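Local coordinates for protein pyocin S5 (PDB 6THK) that probably kills bacterial cells as a channel-forming bacteriocin, depolarising the cytoplasmic membrane after import, at residues L379-K382 and D383-I387; L422-E425 and F426-T430; T432-W435 and K436-F439; A451-L454 and V455-F459; D484-L487 and L488-N492. The protein carries 1 engineered substitution. All coordinates share one frame; numbering follows the deposited sequence.

Interaction 1 (L379-K382 and D383-I387). With ZN (zinc ion), chain C.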
loop_
_atom_site.group_PDB
_atom_site.type_symbol
_atom_site.label_atom_id
_atom_site.label_comp_id
_atom_site.label_asym_id
_atom_site.label_seq_id
_atom_site.Cartn_x
_atom_site.Cartn_y
_atom_site.Cartn_z
ATOM N N LEU A 379 -40.641 -65.600 15.842
ATOM C CA LEU A 379 -41.110 -64.529 14.961
ATOM C C LEU A 379 -42.213 -65.057 14.037
ATOM O O LEU A 379 -42.000 -66.050 13.327
ATOM C CB LEU A 379 -39.919 -63.979 14.152
ATOM C CG LEU A 379 -39.959 -62.557 13.614
ATOM C CD1 LEU A 379 -39.918 -61.525 14.733
ATOM C CD2 LEU A 379 -38.774 -62.327 12.702
ATOM N N SER A 380 -43.387 -64.447 14.125
ATOM C CA SER A 380 -44.548 -64.815 13.328
ATOM C C SER A 380 -44.553 -64.214 11.930
ATOM O O SER A 380 -43.835 -63.270 11.650
ATOM C CB SER A 380 -45.838 -64.452 14.058
ATOM O OG SER A 380 -46.265 -63.155 13.725
ATOM N N LEU A 381 -45.379 -64.784 11.063
ATOM C CA LEU A 381 -45.536 -64.334 9.690
ATOM C C LEU A 381 -46.079 -62.921 9.648
ATOM O O LEU A 381 -45.662 -62.112 8.837
ATOM C CB LEU A 381 -46.491 -65.257 8.952
ATOM C CG LEU A 381 -46.822 -64.884 7.515
ATOM C CD1 LEU A 381 -45.556 -64.937 6.677
ATOM C CD2 LEU A 381 -47.885 -65.813 6.957
ATOM N N LYS A 382 -47.019 -62.632 10.533
ATOM C CA LYS A 382 -47.611 -61.317 10.621
ATOM C C LYS A 382 -46.535 -60.300 10.976
ATOM O O LYS A 382 -46.568 -59.178 10.502
ATOM C CB LYS A 382 -48.714 -61.307 11.675
ATOM C CG LYS A 382 -50.116 -61.434 11.111
ATOM C CD LYS A 382 -50.982 -62.350 11.958
ATOM C CE LYS A 382 -52.394 -61.803 12.103
ATOM N NZ LYS A 382 -53.136 -62.434 13.233
ATOM N N ASP A 383 -45.594 -60.706 11.830
ATOM C CA ASP A 383 -44.501 -59.838 12.255
ATOM C C ASP A 383 -43.647 -59.467 11.050
ATOM O O ASP A 383 -43.429 -58.298 10.777
ATOM C CB ASP A 383 -43.621 -60.515 13.309
ATOM C CG ASP A 383 -44.336 -60.755 14.622
ATOM O OD1 ASP A 383 -45.304 -60.046 14.939
ATOM O OD2 ASP A 383 -43.939 -61.686 15.334
ATOM N N ARG A 384 -43.155 -60.488 10.362
ATOM C CA ARG A 384 -42.350 -60.361 9.157
ATOM C C ARG A 384 -43.051 -59.407 8.191
ATOM O O ARG A 384 -42.449 -58.423 7.789
ATOM C CB ARG A 384 -42.116 -61.740 8.510
ATOM C CG ARG A 384 -41.325 -62.705 9.390
ATOM C CD ARG A 384 -41.052 -64.047 8.725
ATOM N NE ARG A 384 -39.653 -64.448 8.901
ATOM C CZ ARG A 384 -39.182 -65.130 9.940
ATOM N NH1 ARG A 384 -39.995 -65.511 10.919
ATOM N NH2 ARG A 384 -37.893 -65.440 10.008
ATOM N N GLN A 385 -44.342 -59.651 7.882
ATOM C CA GLN A 385 -45.097 -58.781 6.969
ATOM C C GLN A 385 -45.163 -57.337 7.434
ATOM O O GLN A 385 -44.995 -56.444 6.608
ATOM C CB GLN A 385 -46.501 -59.324 6.713
ATOM C CG GLN A 385 -46.530 -60.659 5.979
ATOM C CD GLN A 385 -47.877 -61.377 6.066
ATOM O OE1 GLN A 385 -48.781 -61.033 6.864
ATOM N NE2 GLN A 385 -48.018 -62.427 5.262
ATOM N N ALA A 386 -45.374 -57.101 8.748
ATOM C CA ALA A 386 -45.440 -55.761 9.355
ATOM C C ALA A 386 -44.108 -55.014 9.219
ATOM O O ALA A 386 -44.100 -53.806 8.927
ATOM C CB ALA A 386 -45.815 -55.864 10.829
ATOM N N ILE A 387 -42.986 -55.733 9.446
ATOM C CA ILE A 387 -41.658 -55.145 9.341
ATOM C C ILE A 387 -41.323 -54.883 7.859
ATOM O O ILE A 387 -40.872 -53.793 7.529
ATOM C CB ILE A 387 -40.568 -55.954 10.111
ATOM C CG1 ILE A 387 -40.902 -56.039 11.616
ATOM C CG2 ILE A 387 -39.169 -55.321 9.911
ATOM C CD1 ILE A 387 -40.407 -57.326 12.311
HETATM ZN ZN ZN C . -46.214 -61.068 16.729
#
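Leu379, the first residue to leave the preceding helix, lays its side chain over the groups that open the next one. Its CG is anti to the backbone N (chi1 -155°), which carries CD2 over one face of the Arg384 guanidinium, 3.8 Å above the plane and toward the rim, while CD1 lies near Asp383 OD2 and CB. The carbonyl of Leu379 sits at the edge of the same guanidinium, in its plane, and Arg384 NE goes on to the carbonyl of Thr430. Ser380 is the N-cap and is bonded through both its backbone N and its OG. Its backbone N donates to Asp383 OD2 (3.1 Å) from above the carboxylate plane, and Asp383 N donates back to Ser380 OG (3.2 Å). Ser380 O takes up Arg384 N at 3.1 Å in an almost straight bond, and a glycerol, probably from the crystallisation liquor, is hydrogen-bonded to Ser380 OG. Leu381 closes the following turn by accepting from Gln385 N, and its branch point CG meets the amide end, with Gln385 NE2 3.5 Å away. Lys382 contributes mainly backbone here, its O accepting from Ala386 N. Tied by OD2 to the cap, Asp383 binds a zinc ion through OD1 at 2.2 Å, with OD2 farther off at 2.7 Å. His501 and His503, of what is evidently the C-terminal histidine tag, complete the site, so this zinc probably reflects the construct. The reciprocal Ser380-Asp383 pair is a capping box, the classic start of an alpha-helix, its aspartate also recruited by the tag-bound zinc.

Interaction 2 (L422-E425 and F426-T430)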
loop_
_atom_site.group_PDB
_atom_site.type_symbol
_atom_site.label_atom_id
_atom_site.label_comp_id
_atom_site.label_asym_id
_atom_site.label_seq_id
_atom_site.Cartn_x
_atom_site.Cartn_y
_atom_site.Cartn_z
ATOM N N LEU A 422 -30.670 -51.051 -0.221
ATOM C CA LEU A 422 -30.357 -51.622 1.073
ATOM C C LEU A 422 -31.592 -52.125 1.793
ATOM O O LEU A 422 -31.617 -53.233 2.303
ATOM C CB LEU A 422 -29.660 -50.575 1.933
ATOM C CG LEU A 422 -29.245 -51.071 3.308
ATOM C CD1 LEU A 422 -28.556 -52.410 3.160
ATOM C CD2 LEU A 422 -28.340 -50.062 3.981
ATOM N N TYR A 423 -32.610 -51.282 1.838
ATOM C CA TYR A 423 -33.859 -51.612 2.496
ATOM C C TYR A 423 -34.585 -52.771 1.844
ATOM O O TYR A 423 -35.217 -53.569 2.516
ATOM C CB TYR A 423 -34.726 -50.372 2.638
ATOM C CG TYR A 423 -34.064 -49.380 3.542
ATOM C CD1 TYR A 423 -33.484 -49.791 4.728
ATOM C CD2 TYR A 423 -33.975 -48.047 3.199
ATOM C CE1 TYR A 423 -32.856 -48.898 5.560
ATOM C CE2 TYR A 423 -33.343 -47.145 4.023
ATOM C CZ TYR A 423 -32.793 -47.576 5.205
ATOM O OH TYR A 423 -32.175 -46.676 6.027
ATOM N N GLN A 424 -34.516 -52.842 0.526
ATOM C CA GLN A 424 -35.148 -53.927 -0.177
ATOM C C GLN A 424 -34.512 -55.241 0.237
ATOM O O GLN A 424 -35.200 -56.206 0.501
ATOM C CB GLN A 424 -34.985 -53.736 -1.673
ATOM C CG GLN A 424 -35.195 -55.003 -2.469
ATOM C CD GLN A 424 -36.440 -54.935 -3.311
ATOM O OE1 GLN A 424 -37.311 -54.104 -3.079
ATOM N NE2 GLN A 424 -36.529 -55.807 -4.296
ATOM N N GLU A 425 -33.192 -55.275 0.316
ATOM C CA GLU A 425 -32.523 -56.497 0.741
ATOM C C GLU A 425 -32.855 -56.826 2.211
ATOM O O GLU A 425 -32.936 -57.982 2.583
ATOM C CB GLU A 425 -31.039 -56.583 0.316
ATOM C CG GLU A 425 -30.446 -58.013 0.422
ATOM C CD GLU A 425 -30.917 -58.988 -0.661
ATOM O OE1 GLU A 425 -31.505 -58.473 -1.631
ATOM O OE2 GLU A 425 -30.716 -60.240 -0.552
ATOM N N PHE A 426 -33.000 -55.805 3.049
ATOM C CA PHE A 426 -33.395 -56.027 4.432
ATOM C C PHE A 426 -34.794 -56.636 4.486
ATOM O O PHE A 426 -35.041 -57.571 5.236
ATOM C CB PHE A 426 -33.374 -54.721 5.217
ATOM C CG PHE A 426 -33.386 -54.912 6.700
ATOM C CD1 PHE A 426 -34.481 -55.461 7.326
ATOM C CD2 PHE A 426 -32.301 -54.550 7.468
ATOM C CE1 PHE A 426 -34.508 -55.634 8.693
ATOM C CE2 PHE A 426 -32.311 -54.733 8.835
ATOM C CZ PHE A 426 -33.419 -55.276 9.450
ATOM N N LYS A 427 -35.693 -56.104 3.661
ATOM C CA LYS A 427 -37.071 -56.570 3.575
ATOM C C LYS A 427 -37.160 -58.010 3.086
ATOM O O LYS A 427 -37.887 -58.810 3.647
ATOM C CB LYS A 427 -37.881 -55.651 2.668
ATOM C CG LYS A 427 -38.994 -56.343 1.910
ATOM C CD LYS A 427 -39.778 -55.364 1.048
ATOM C CE LYS A 427 -39.622 -55.666 -0.434
ATOM N NZ LYS A 427 -39.273 -57.086 -0.698
ATOM N N ILE A 428 -36.367 -58.358 2.076
ATOM C CA ILE A 428 -36.342 -59.719 1.540
ATOM C C ILE A 428 -35.849 -60.673 2.614
ATOM O O ILE A 428 -36.385 -61.751 2.797
ATOM C CB ILE A 428 -35.420 -59.834 0.317
ATOM C CG1 ILE A 428 -35.960 -59.025 -0.854
ATOM C CG2 ILE A 428 -35.259 -61.284 -0.098
ATOM C CD1 ILE A 428 -34.935 -58.799 -1.936
ATOM N N SER A 429 -34.830 -60.231 3.339
ATOM C CA SER A 429 -34.222 -60.938 4.447
ATOM C C SER A 429 -35.134 -61.097 5.660
ATOM O O SER A 429 -34.842 -61.891 6.518
ATOM C CB SER A 429 -32.927 -60.254 4.865
ATOM O OG SER A 429 -31.847 -60.726 4.094
ATOM N N THR A 430 -36.136 -60.239 5.805
ATOM C CA THR A 430 -37.086 -60.340 6.897
ATOM C C THR A 430 -38.169 -61.359 6.532
ATOM O O THR A 430 -38.525 -62.220 7.324
ATOM C CB THR A 430 -37.740 -58.983 7.175
ATOM O OG1 THR A 430 -36.759 -58.079 7.679
ATOM C CG2 THR A 430 -38.839 -59.124 8.194
#
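Van der Waals contacts of Ile428 with Gln424 and Glu425 mark the outward side of this helical stretch. Ile428 has CG1 anti to the carbonyl carbon (chi1 -66°) and an extended end, so the branch runs back along the helix: CG1 lies 3.2 Å from Gln424 O, and CD1 goes on to Gln424 CG at 3.8 Å. The same methyl, CD1, is 3.5 Å from Glu425 OE1, a contact of a carbon with a carboxylate oxygen as the two side chains lie slantwise to each other. Gln424 and Lys427 run side by side and point the same way, with Gln424 OE1 3.8 Å from Lys427 CE. All of this is carried by regular i to i+4 backbone hydrogen bonds: Phe426 N to Leu422 O, Lys427 N to Tyr423 O, Ile428 N to Gln424 O, and Ser429 N to Glu425 O. The segment belongs to helix 419-431 of the colicin pore-forming domain, an all-helical bundle, and its other side supplies Phe426 to the interior. That ring meets Trp435 and Phe438 edge-to-face and packs on Val475 and Val478 of helix 468-481. Toward the end of the helix Ser429 and Thr430 make side-chain polar bonds. Thr430 OG1 donates to Phe426 O at 3.0 Å from above the carbonyl plane, adding to a weak bond from Thr430 N, so one oxygen receives two donors from one residue. Ser429 OG instead bonds to Asp434 O in the following loop. Nearer the helix start, Tyr423 OH bonds to Thr461 OG1, tying this helix to helix 451-464.

Interaction 3 (T432-W435 and K436-F439); sequences TGDW and KPFF
Trp435 and Phe438 form the tight side of this helix start. The edge of the six-membered ring of the indole points at the face of the phenyl ring, with centroids 5.4 Å apart and planes at 85°, a T-shaped pair. Trp435 CE3 also lies 3.7 Å from Phe438 CB, and Trp435 CB meets Phe439 CE2 at 3.8 Å. The carbonyl of Trp435 is gripped by two amides: Phe439 N at 3.0 Å, and Phe438 N through a weak, bent bond. The outer side is looser and polar. Asp434 OD1 accepts from Lys436 N (3.1 Å) above the carboxylate plane, closing an Asx turn that caps the helix start. The lysine chain, bent at its last two torsions, curls back to bring NZ to within 3.6 Å of that same OD1, a salt bridge on the more exposed side. Pro437 CD leans on the carboxylate, 3.4 Å from Asp434 OD1. Inward, the three aromatic rings join other helices: Trp435 packs on Thr430 and Phe438 on Ser429 of helix 419-431, both rings meet Val478 of helix 468-481, and Trp435 and Phe439 meet Phe368 of helix 361-378.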
loop_
_atom_site.group_PDB
_atom_site.type_symbol
_atom_site.label_atom_id
_atom_site.label_comp_id
_atom_site.label_asym_id
_atom_site.label_seq_id
_atom_site.Cartn_x
_atom_site.Cartn_y
_atom_site.Cartn_z
ATOM N N THR A 432 -37.996 -63.700 4.097
ATOM C CA THR A 432 -37.408 -65.032 3.979
ATOM C C THR A 432 -36.639 -65.253 5.287
ATOM O O THR A 432 -36.533 -64.342 6.120
ATOM C CB THR A 432 -36.548 -65.153 2.690
ATOM O OG1 THR A 432 -35.339 -64.404 2.814
ATOM C CG2 THR A 432 -37.298 -64.709 1.440
ATOM N N GLY A 433 -36.126 -66.442 5.507
ATOM C CA GLY A 433 -35.342 -66.608 6.724
ATOM C C GLY A 433 -33.884 -66.268 6.510
ATOM O O GLY A 433 -33.098 -66.356 7.447
ATOM N N ASP A 434 -33.507 -65.911 5.265
ATOM C CA ASP A 434 -32.121 -65.740 4.852
ATOM C C ASP A 434 -31.544 -64.321 4.988
ATOM O O ASP A 434 -31.916 -63.390 4.256
ATOM C CB ASP A 434 -31.916 -66.277 3.416
ATOM C CG ASP A 434 -30.485 -66.683 3.080
ATOM O OD1 ASP A 434 -29.600 -66.563 3.967
ATOM O OD2 ASP A 434 -30.242 -67.102 1.928
ATOM N N TRP A 435 -30.536 -64.232 5.852
ATOM C CA TRP A 435 -29.808 -63.003 6.122
ATOM C C TRP A 435 -28.427 -62.978 5.456
ATOM O O TRP A 435 -27.807 -61.929 5.364
ATOM C CB TRP A 435 -29.712 -62.756 7.627
ATOM C CG TRP A 435 -31.012 -62.303 8.206
ATOM C CD1 TRP A 435 -31.949 -63.074 8.806
ATOM C CD2 TRP A 435 -31.529 -60.973 8.206
ATOM N NE1 TRP A 435 -33.012 -62.311 9.193
ATOM C CE2 TRP A 435 -32.779 -61.015 8.833
ATOM C CE3 TRP A 435 -31.053 -59.751 7.741
ATOM C CZ2 TRP A 435 -33.556 -59.886 9.009
ATOM C CZ3 TRP A 435 -31.824 -58.637 7.918
ATOM C CH2 TRP A 435 -33.061 -58.708 8.545
ATOM N N LYS A 436 -27.949 -64.135 5.003
ATOM C CA LYS A 436 -26.656 -64.228 4.289
ATOM C C LYS A 436 -26.567 -63.185 3.139
ATOM O O LYS A 436 -25.593 -62.429 3.130
ATOM C CB LYS A 436 -26.363 -65.663 3.792
ATOM C CG LYS A 436 -26.322 -66.719 4.910
ATOM C CD LYS A 436 -25.759 -68.074 4.445
ATOM C CE LYS A 436 -26.756 -68.957 3.721
ATOM N NZ LYS A 436 -27.768 -69.531 4.647
ATOM N N PRO A 437 -27.604 -63.003 2.261
ATOM C CA PRO A 437 -27.510 -61.956 1.220
ATOM C C PRO A 437 -27.613 -60.528 1.765
ATOM O O PRO A 437 -27.373 -59.578 1.027
ATOM C CB PRO A 437 -28.671 -62.293 0.267
ATOM C CG PRO A 437 -29.066 -63.705 0.617
ATOM C CD PRO A 437 -28.845 -63.782 2.083
ATOM N N PHE A 438 -28.118 -60.370 2.984
ATOM C CA PHE A 438 -28.113 -59.048 3.599
ATOM C C PHE A 438 -26.724 -58.621 4.050
ATOM O O PHE A 438 -26.292 -57.505 3.816
ATOM C CB PHE A 438 -29.054 -58.945 4.788
ATOM C CG PHE A 438 -28.998 -57.609 5.454
ATOM C CD1 PHE A 438 -29.647 -56.531 4.905
ATOM C CD2 PHE A 438 -28.255 -57.424 6.596
ATOM C CE1 PHE A 438 -29.583 -55.291 5.502
ATOM C CE2 PHE A 438 -28.184 -56.193 7.198
ATOM C CZ PHE A 438 -28.849 -55.123 6.650
ATOM N N PHE A 439 -26.060 -59.524 4.761
ATOM C CA PHE A 439 -24.731 -59.273 5.294
ATOM C C PHE A 439 -23.749 -59.037 4.166
ATOM O O PHE A 439 -22.877 -58.181 4.258
ATOM C CB PHE A 439 -24.277 -60.415 6.201
ATOM C CG PHE A 439 -25.037 -60.495 7.490
ATOM C CD1 PHE A 439 -25.150 -59.390 8.307
ATOM C CD2 PHE A 439 -25.653 -61.662 7.874
ATOM C CE1 PHE A 439 -25.854 -59.453 9.487
ATOM C CE2 PHE A 439 -26.361 -61.733 9.053
ATOM C CZ PHE A 439 -26.460 -60.626 9.861
#

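Interaction 4 (A451-L454 and V455-F459)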
loop_
_atom_site.group_PDB
_atom_site.type_symbol
_atom_site.label_atom_id
_atom_site.label_comp_id
_atom_site.label_asym_id
_atom_site.label_seq_id
_atom_site.Cartn_x
_atom_site.Cartn_y
_atom_site.Cartn_z
ATOM N N ALA A 451 -17.703 -48.811 12.058
ATOM C CA ALA A 451 -18.894 -49.488 12.564
ATOM C C ALA A 451 -20.022 -48.508 12.918
ATOM O O ALA A 451 -21.184 -48.822 12.756
ATOM C CB ALA A 451 -18.550 -50.388 13.735
ATOM N N SER A 452 -19.655 -47.312 13.377
ATOM C CA SER A 452 -20.569 -46.231 13.724
ATOM C C SER A 452 -21.430 -45.781 12.532
ATOM O O SER A 452 -22.545 -45.337 12.728
ATOM C CB SER A 452 -19.801 -45.048 14.298
ATOM O OG SER A 452 -18.884 -45.483 15.277
ATOM N N TRP A 453 -20.897 -45.850 11.312
ATOM C CA TRP A 453 -21.666 -45.513 10.124
ATOM C C TRP A 453 -22.871 -46.452 9.989
ATOM O O TRP A 453 -23.957 -46.011 9.647
ATOM C CB TRP A 453 -20.807 -45.574 8.861
ATOM C CG TRP A 453 -21.542 -45.074 7.680
ATOM C CD1 TRP A 453 -21.994 -43.813 7.482
ATOM C CD2 TRP A 453 -21.952 -45.830 6.544
ATOM N NE1 TRP A 453 -22.649 -43.726 6.288
ATOM C CE2 TRP A 453 -22.636 -44.954 5.689
ATOM C CE3 TRP A 453 -21.799 -47.159 6.159
ATOM C CZ2 TRP A 453 -23.167 -45.363 4.482
ATOM C CZ3 TRP A 453 -22.330 -47.559 4.962
ATOM C CH2 TRP A 453 -23.002 -46.667 4.135
ATOM N N LEU A 454 -22.676 -47.739 10.273
ATOM C CA LEU A 454 -23.750 -48.729 10.250
ATOM C C LEU A 454 -24.802 -48.376 11.294
ATOM O O LEU A 454 -25.990 -48.522 11.056
ATOM C CB LEU A 454 -23.219 -50.113 10.581
ATOM C CG LEU A 454 -22.504 -50.928 9.521
ATOM C CD1 LEU A 454 -22.380 -52.364 10.000
ATOM C CD2 LEU A 454 -23.248 -50.854 8.202
ATOM N N VAL A 455 -24.345 -47.927 12.464
ATOM C CA VAL A 455 -25.218 -47.508 13.552
ATOM C C VAL A 455 -26.044 -46.304 13.116
ATOM O O VAL A 455 -27.208 -46.204 13.451
ATOM C CB VAL A 455 -24.442 -47.204 14.841
ATOM C CG1 VAL A 455 -25.401 -46.820 15.947
ATOM C CG2 VAL A 455 -23.623 -48.410 15.261
ATOM N N GLY A 456 -25.438 -45.392 12.362
ATOM C CA GLY A 456 -26.145 -44.242 11.832
ATOM C C GLY A 456 -27.251 -44.700 10.896
ATOM O O GLY A 456 -28.344 -44.160 10.923
ATOM N N ILE A 457 -26.955 -45.704 10.073
ATOM C CA ILE A 457 -27.912 -46.292 9.154
ATOM C C ILE A 457 -29.079 -46.889 9.939
ATOM O O ILE A 457 -30.233 -46.707 9.577
ATOM C CB ILE A 457 -27.237 -47.369 8.294
ATOM C CG1 ILE A 457 -26.380 -46.713 7.218
ATOM C CG2 ILE A 457 -28.264 -48.293 7.680
ATOM C CD1 ILE A 457 -25.532 -47.682 6.439
ATOM N N ALA A 458 -28.762 -47.596 11.017
ATOM C CA ALA A 458 -29.769 -48.201 11.907
ATOM C C ALA A 458 -30.691 -47.142 12.513
ATOM O O ALA A 458 -31.908 -47.282 12.488
ATOM C CB ALA A 458 -29.075 -48.990 13.009
ATOM N N PHE A 459 -30.106 -46.082 13.024
ATOM C CA PHE A 459 -30.806 -44.967 13.651
ATOM C C PHE A 459 -31.584 -44.124 12.615
ATOM O O PHE A 459 -32.735 -43.774 12.887
ATOM C CB PHE A 459 -29.820 -44.107 14.473
ATOM C CG PHE A 459 -29.198 -44.740 15.717
ATOM C CD1 PHE A 459 -29.432 -46.075 16.038
ATOM C CD2 PHE A 459 -28.373 -43.997 16.560
ATOM C CE1 PHE A 459 -28.876 -46.647 17.196
ATOM C CE2 PHE A 459 -27.818 -44.570 17.708
ATOM C CZ PHE A 459 -28.083 -45.888 18.022
#
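Trp453 has CG anti to its own N (chi1 -173°), and one turn on Ile457 sets CG1 anti to the carbonyl carbon (chi1 -76°) with an extended end. The two torsions bring Ile457 CD1 over the indole face. It stands 3.5 Å from the centroid of the six-membered ring and only 13° off the normal, a CH-pi contact in which CZ3 is the nearest ring atom. The same methyl lies more loosely against Leu454 CD2 at 4.3 Å, so CD1 touches both side chains, closely only at the indole. Both residues belong to helix 451-464, in a predicted transmembrane stretch. Together with helix 468-481 it is consistent with the buried hydrophobic hairpin of channel-forming colicins, which in relatives lies inside the soluble bundle before membrane insertion. The backbone is regular: Val455 N bonds to Ala451 O at a rather long 3.3 Å, Gly456 N to Ser452 O at 2.9 Å, Ile457 N to Trp453 O, and Ala458 N to Leu454 O. Another i to i+4 pair forms two residues on, where Val455 CG1 sits 3.5 Å above one face of the Phe459 ring, offset toward its rim. Around the segment, Trp453 and Ile457 press on Leu403 of helix 396-409, Ala458 meets Val475 and Thr479 of helix 468-481, and Val455 rests on Ala353 of helix 340-353.

Interaction 5 (D484-L487 and L488-N492). With ZN (zinc ion), chain H.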
loop_
_atom_site.group_PDB
_atom_site.type_symbol
_atom_site.label_atom_id
_atom_site.label_comp_id
_atom_site.label_asym_id
_atom_site.label_seq_id
_atom_site.Cartn_x
_atom_site.Cartn_y
_atom_site.Cartn_z
ATOM N N ASP A 484 -19.982 -56.458 16.838
ATOM C CA ASP A 484 -19.466 -57.236 17.954
ATOM C C ASP A 484 -20.485 -58.287 18.335
ATOM O O ASP A 484 -21.681 -57.993 18.348
ATOM C CB ASP A 484 -19.253 -56.279 19.160
ATOM C CG ASP A 484 -18.362 -56.771 20.286
ATOM O OD1 ASP A 484 -17.752 -57.855 20.133
ATOM O OD2 ASP A 484 -18.239 -56.047 21.310
ATOM N N GLU A 485 -19.999 -59.482 18.713
ATOM C CA GLU A 485 -20.798 -60.617 19.183
ATOM C C GLU A 485 -21.642 -60.268 20.412
ATOM O O GLU A 485 -22.793 -60.696 20.475
ATOM C CB GLU A 485 -19.910 -61.841 19.484
ATOM C CG GLU A 485 -20.685 -63.131 19.743
ATOM C CD GLU A 485 -20.719 -64.196 18.661
ATOM O OE1 GLU A 485 -19.731 -64.326 17.902
ATOM O OE2 GLU A 485 -21.711 -64.957 18.626
ATOM N N ASP A 486 -21.080 -59.508 21.387
ATOM C CA ASP A 486 -21.798 -59.116 22.608
ATOM C C ASP A 486 -22.896 -58.099 22.318
ATOM O O ASP A 486 -23.903 -58.091 23.026
ATOM C CB ASP A 486 -20.861 -58.668 23.755
ATOM C CG ASP A 486 -19.901 -57.532 23.461
ATOM O OD1 ASP A 486 -20.368 -56.383 23.316
ATOM O OD2 ASP A 486 -18.670 -57.778 23.460
ATOM N N LEU A 487 -22.751 -57.311 21.234
ATOM C CA LEU A 487 -23.793 -56.372 20.816
ATOM C C LEU A 487 -24.957 -57.116 20.161
ATOM O O LEU A 487 -26.108 -56.720 20.347
ATOM C CB LEU A 487 -23.263 -55.255 19.912
ATOM C CG LEU A 487 -22.411 -54.188 20.583
ATOM C CD1 LEU A 487 -21.894 -53.213 19.561
ATOM C CD2 LEU A 487 -23.188 -53.446 21.657
ATOM N N LEU A 488 -24.658 -58.227 19.447
ATOM C CA LEU A 488 -25.650 -59.111 18.829
ATOM C C LEU A 488 -26.465 -59.801 19.924
ATOM O O LEU A 488 -27.693 -59.745 19.859
ATOM C CB LEU A 488 -24.987 -60.157 17.915
ATOM C CG LEU A 488 -25.875 -61.335 17.471
ATOM C CD1 LEU A 488 -27.058 -60.865 16.624
ATOM C CD2 LEU A 488 -25.074 -62.367 16.719
ATOM N N GLU A 489 -25.788 -60.434 20.909
ATOM C CA GLU A 489 -26.403 -61.105 22.054
ATOM C C GLU A 489 -27.384 -60.209 22.806
ATOM O O GLU A 489 -28.514 -60.624 23.060
ATOM C CB GLU A 489 -25.322 -61.619 23.009
ATOM C CG GLU A 489 -24.972 -63.068 22.727
ATOM C CD GLU A 489 -23.516 -63.446 22.906
ATOM O OE1 GLU A 489 -23.076 -64.415 22.251
ATOM O OE2 GLU A 489 -22.809 -62.773 23.690
ATOM N N LYS A 490 -26.957 -58.976 23.141
ATOM C CA LYS A 490 -27.770 -57.981 23.834
ATOM C C LYS A 490 -29.024 -57.608 23.038
ATOM O O LYS A 490 -30.102 -57.520 23.618
ATOM C CB LYS A 490 -26.947 -56.725 24.142
ATOM C CG LYS A 490 -26.038 -56.874 25.358
ATOM C CD LYS A 490 -25.005 -55.757 25.449
ATOM C CE LYS A 490 -24.158 -55.897 26.683
ATOM N NZ LYS A 490 -22.992 -54.989 26.636
ATOM N N ALA A 491 -28.880 -57.391 21.712
ATOM C CA ALA A 491 -29.995 -56.987 20.862
ATOM C C ALA A 491 -30.915 -58.161 20.640
ATOM O O ALA A 491 -32.132 -57.995 20.690
ATOM C CB ALA A 491 -29.488 -56.426 19.543
ATOM N N ASN A 492 -30.330 -59.361 20.460
ATOM C CA ASN A 492 -31.053 -60.613 20.310
ATOM C C ASN A 492 -31.948 -60.868 21.535
ATOM O O ASN A 492 -33.091 -61.285 21.363
ATOM C CB ASN A 492 -30.077 -61.776 20.033
ATOM C CG ASN A 492 -30.705 -63.145 19.985
ATOM O OD1 ASN A 492 -30.448 -64.004 20.841
ATOM N ND2 ASN A 492 -31.543 -63.383 18.985
HETATM ZN ZN ZN H . -23.316 -65.318 20.146
#
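A zinc site is built on one turn of helix 485-498, where two carboxylates four residues apart reach the same ion. Glu485 binds it through OE2 at 2.2 Å and Glu489 through OE1 at 2.3 Å, while His371 of helix 361-378 supplies the third ligand from the protein. Glu485 has CG anti to the backbone N (chi1 -170°) and bends at the next torsion, so its carboxylate turns back toward the ion. Glu489 is likewise bent, and the carboxylate planes stand 41° apart. The closest side-chain approach is Glu489 OE1 to Glu485 CG, 3.7 Å; the nearest carboxylate oxygens, Glu489 OE1 and Glu485 OE2, are 3.9 Å apart, so the ion rather than a direct bond links the two acids. Glu485 OE1 has a second hold on Ser367 OG, which, with the zinc bond, would restrain the rotation of that carboxylate. Underneath, Glu489 N bonds to Glu485 O at 3.0 Å, keeping the two ligands one turn apart. Lys490 NZ, 4.5 Å from Asp486 OD1, bonds instead to Gln348 OE1. Two ligands spaced i and i+4 on one helix, with a histidine from another, are typical of interhelical zinc sites.

All five contacts lie in the pore-forming domain, within one helix or at its start. Interaction 4 is wholly buried, and its side-chain contacts are apolar, whereas the other four mix buried and exposed residues. Interactions 2 and 3, whose centres are about 8 Å apart, touch at several points, joining consecutive helices by a hydroxyl-to-carbonyl bond and by ring packing. Interaction 1 reaches interaction 2 through a guanidinium-to-carbonyl bond, and interaction 2 packs lightly on interaction 4. Interaction 5 touches none of the others; its nearest atoms are about 7 Å from interactions 3 and 4. Both zinc contacts, 1 and 5, use carboxylates, one at a helix cap, the other along a helical turn.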